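Predicted protein (PDB 4MEA) hydrolyses epoxides, as a secreted Cif-type virulence factor of the alpha/beta hydrolase fold. Local coordinates at residues A[116-119]-A[120-124]; A[313-316]-A[317-321]. All coordinates share one frame; numbering follows the deposited sequence.

In the fold
Both contacts are local, each made within one helix that packs on the central eight-stranded sheet. Interaction 1 lies at the C-terminal end of helix 108-123, against strands 47-54, 87-90 and 128-133. Interaction 2 is in helix 307-323, against strands 151-157, 267-272 and 295-300. In the canonical alpha/beta hydrolase topology these two helices flank opposite faces of the sheet. The centres of interaction 1 and interaction 2 are about 25 Å apart, and the nearest atoms of interaction 1 and interaction 2 about 15 Å. By analogy with the family, interaction 1 probably sits at the end of the sheet away from the active site, and interaction 2 in the helix after the probable catalytic histidine loop.

Interaction 1 of 2, residues A[116-119]-A[120-124]; sequences IGAI and KKIAG
K120 lies over the turn of helix begun by I116, and its side chain passes that residue on the way out. CB and then CG pass the carbonyl oxygen of I116, CG lying 3.3 Å from I116 O, while the same oxygen accepts the backbone N-H of K120. The bend at chi2 (-71°) then carries the chain outward past the I116 side chain: CD continues without a close partner in this turn, and K120 CE comes to 4.3 Å from I116 CD1, a loose contact. A further bend at chi4 precedes the ammonium group. The next lysine is draped differently: K121 CD lies 3.3 Å from G117 O, and its NZ leads on to a weak hydrogen bond with the carbonyl oxygen of E43.

On the sheet-facing side, I122 CG1 lies alongside the carbonyl oxygen of A118, 3.3 Å from A118 O. Two apolar pairs follow: I122 CD1 reaches A118 CB at 4.3 Å, and the methyl group A123 CB meets the I119 CG2 branch at 4.1 Å. Beneath these side chains, I122 N binds A118 O at 2.8 Å and A123 N binds I119 O at 2.7 Å, the regular i to i+4 bonds of the last turn. G124 then leaves the helix with a positive phi of 99°.

Y150, in a neighbouring loop, holds this end of the helix twice, through a cation-pi contact with K120 and a hydrogen bond from its OH to G124 O. The last turn of helix 108-123 rests on the central sheet: A118 and I122 lean on L49, Y51 and E53 of strand 47-54, I119, I122 and A123 press on I88 and I90 of strand 87-90, and I119 and A123 also meet I128 of strand 128-133.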
# COMPACT_ATOMS: atom_id res chain seq x y z
N ILE A 116 6.75 -29.36 6.61
CA ILE A 116 7.61 -30.30 7.32
C ILE A 116 7.25 -31.75 6.99
O ILE A 116 8.13 -32.60 6.84
CB ILE A 116 7.60 -30.06 8.86
CG1 ILE A 116 8.71 -30.88 9.54
CG2 ILE A 116 6.23 -30.37 9.46
CD1 ILE A 116 10.09 -30.60 9.01
N GLY A 117 5.96 -32.02 6.85
CA GLY A 117 5.50 -33.36 6.52
C GLY A 117 6.06 -33.84 5.20
O GLY A 117 6.48 -35.00 5.08
N ALA A 118 6.08 -32.96 4.20
CA ALA A 118 6.56 -33.32 2.87
C ALA A 118 8.07 -33.45 2.88
O ALA A 118 8.63 -34.39 2.31
CB ALA A 118 6.11 -32.28 1.85
N ILE A 119 8.72 -32.51 3.54
CA ILE A 119 10.18 -32.51 3.64
C ILE A 119 10.70 -33.80 4.26
O ILE A 119 11.67 -34.39 3.78
CB ILE A 119 10.68 -31.28 4.42
CG1 ILE A 119 10.45 -30.01 3.59
CG2 ILE A 119 12.15 -31.43 4.75
CD1 ILE A 119 10.65 -28.72 4.38
N LYS A 120 10.03 -34.27 5.32
CA LYS A 120 10.48 -35.49 5.98
C LYS A 120 10.44 -36.65 4.99
O LYS A 120 11.32 -37.52 5.00
CB LYS A 120 9.62 -35.78 7.21
CG LYS A 120 9.90 -34.86 8.41
CD LYS A 120 11.26 -35.16 9.04
CE LYS A 120 11.47 -34.42 10.36
NZ LYS A 120 10.37 -34.68 11.33
N LYS A 121 9.44 -36.65 4.11
CA LYS A 121 9.28 -37.74 3.14
C LYS A 121 10.23 -37.61 1.94
O LYS A 121 10.78 -38.61 1.47
CB LYS A 121 7.82 -37.84 2.67
CG LYS A 121 6.89 -38.38 3.75
CD LYS A 121 5.50 -37.77 3.67
CE LYS A 121 4.56 -38.59 2.80
NZ LYS A 121 3.18 -38.03 2.83
N ILE A 122 10.44 -36.39 1.46
CA ILE A 122 11.28 -36.19 0.29
C ILE A 122 12.76 -36.21 0.66
O ILE A 122 13.58 -36.79 -0.06
CB ILE A 122 10.99 -34.85 -0.40
CG1 ILE A 122 9.53 -34.76 -0.83
CG2 ILE A 122 11.91 -34.65 -1.60
CD1 ILE A 122 9.09 -33.32 -1.11
N ALA A 123 13.09 -35.58 1.78
CA ALA A 123 14.49 -35.37 2.15
C ALA A 123 14.99 -36.53 2.99
O ALA A 123 16.18 -36.86 2.95
CB ALA A 123 14.66 -34.04 2.90
N GLY A 124 14.09 -37.14 3.75
CA GLY A 124 14.46 -38.26 4.59
C GLY A 124 14.66 -37.83 6.03
O GLY A 124 14.26 -36.74 6.43

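Interaction 2 of 2, residues A[313-316]-A[317-321]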
# COMPACT_ATOMS: atom_id res chain seq x y z
N GLU A 313 26.15 -15.79 -8.18
CA GLU A 313 27.50 -15.99 -7.65
C GLU A 313 27.59 -15.60 -6.18
O GLU A 313 28.17 -16.32 -5.38
CB GLU A 313 28.53 -15.20 -8.45
CG GLU A 313 29.92 -15.13 -7.81
CD GLU A 313 30.66 -16.46 -7.86
OE1 GLU A 313 30.13 -17.43 -8.45
OE2 GLU A 313 31.79 -16.53 -7.31
N GLY A 314 27.02 -14.43 -5.86
CA GLY A 314 27.04 -13.91 -4.51
C GLY A 314 26.27 -14.80 -3.56
O GLY A 314 26.67 -14.98 -2.41
N VAL A 315 25.15 -15.35 -4.03
CA VAL A 315 24.33 -16.23 -3.20
C VAL A 315 25.06 -17.55 -2.95
O VAL A 315 25.17 -18.01 -1.81
CB VAL A 315 22.95 -16.52 -3.86
CG1 VAL A 315 22.21 -17.60 -3.10
CG2 VAL A 315 22.10 -15.26 -3.96
N GLU A 316 25.54 -18.16 -4.03
CA GLU A 316 26.21 -19.46 -3.94
C GLU A 316 27.44 -19.40 -3.04
O GLU A 316 27.62 -20.26 -2.16
CB GLU A 316 26.57 -19.98 -5.35
CG GLU A 316 25.35 -20.46 -6.13
CD GLU A 316 25.53 -20.45 -7.64
OE1 GLU A 316 24.53 -20.68 -8.35
OE2 GLU A 316 26.66 -20.21 -8.13
N LYS A 317 28.26 -18.38 -3.23
CA LYS A 317 29.44 -18.20 -2.39
C LYS A 317 29.04 -18.04 -0.92
O LYS A 317 29.64 -18.66 -0.04
CB LYS A 317 30.29 -17.02 -2.85
CG LYS A 317 31.54 -16.83 -2.01
CD LYS A 317 32.55 -15.91 -2.68
CE LYS A 317 33.82 -15.80 -1.83
NZ LYS A 317 34.92 -15.09 -2.54
N SER A 318 28.03 -17.22 -0.66
CA SER A 318 27.55 -17.00 0.71
C SER A 318 26.98 -18.27 1.34
O SER A 318 27.27 -18.59 2.50
CB SER A 318 26.50 -15.88 0.76
OG SER A 318 27.01 -14.67 0.23
N LEU A 319 26.16 -19.00 0.59
CA LEU A 319 25.61 -20.25 1.11
C LEU A 319 26.69 -21.32 1.31
O LEU A 319 26.71 -22.02 2.32
CB LEU A 319 24.50 -20.78 0.20
CG LEU A 319 23.20 -20.00 0.02
CD1 LEU A 319 22.39 -20.64 -1.10
CD2 LEU A 319 22.38 -19.93 1.31
N SER A 320 27.60 -21.44 0.34
CA SER A 320 28.65 -22.45 0.42
C SER A 320 29.55 -22.24 1.63
O SER A 320 29.87 -23.20 2.34
CB SER A 320 29.48 -22.47 -0.86
OG SER A 320 28.71 -22.99 -1.93
N ASN A 321 29.94 -20.99 1.87
CA ASN A 321 30.80 -20.65 2.99
C ASN A 321 30.12 -20.86 4.34
O ASN A 321 30.76 -21.25 5.32
CB ASN A 321 31.30 -19.21 2.87
CG ASN A 321 32.32 -19.03 1.77
OD1 ASN A 321 32.91 -20.00 1.29
ND2 ASN A 321 32.54 -17.78 1.36
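S318 and S320 both turn OG to lie beside their own backbone N (chi1 -57° and -70°), which aims each hydroxyl back at the carbonyl four residues earlier. S318 OG donates to G314 O at 2.7 Å, approaching almost in line with the C=O bond, whereas S318 N reaches G314 O at 3.2 Å from above the carbonyl plane. At E316 O the directions are exchanged: S320 OG, 2.9 Å from E316 O, comes from above the carbonyl plane (41° out of it), and S320 N, 2.8 Å from E316 O, approaches nearer to that plane. Each of these two oxygens is thus gripped by a main-chain and a side-chain donor of a single serine.

Toward the sheet, V315 and L319 form an apolar pair. The two side chains project together from successive turns, and V315 CG1 packs against L319 CD1 at 3.6 Å above the straight bond from L319 N to V315 O. K317, by contrast, extends away from the turn.

Y81 of helix 75-81 meets both S320, through a hydrogen bond from OG to its OH, and L319, while E316 packs on V77 and Y81. V315 and L319 face M157 and V155 of strand 151-157, L319 also reaches M268 and L270, and S318 sits buried against L270 of strand 267-272 and I298 and L300 of strand 295-300.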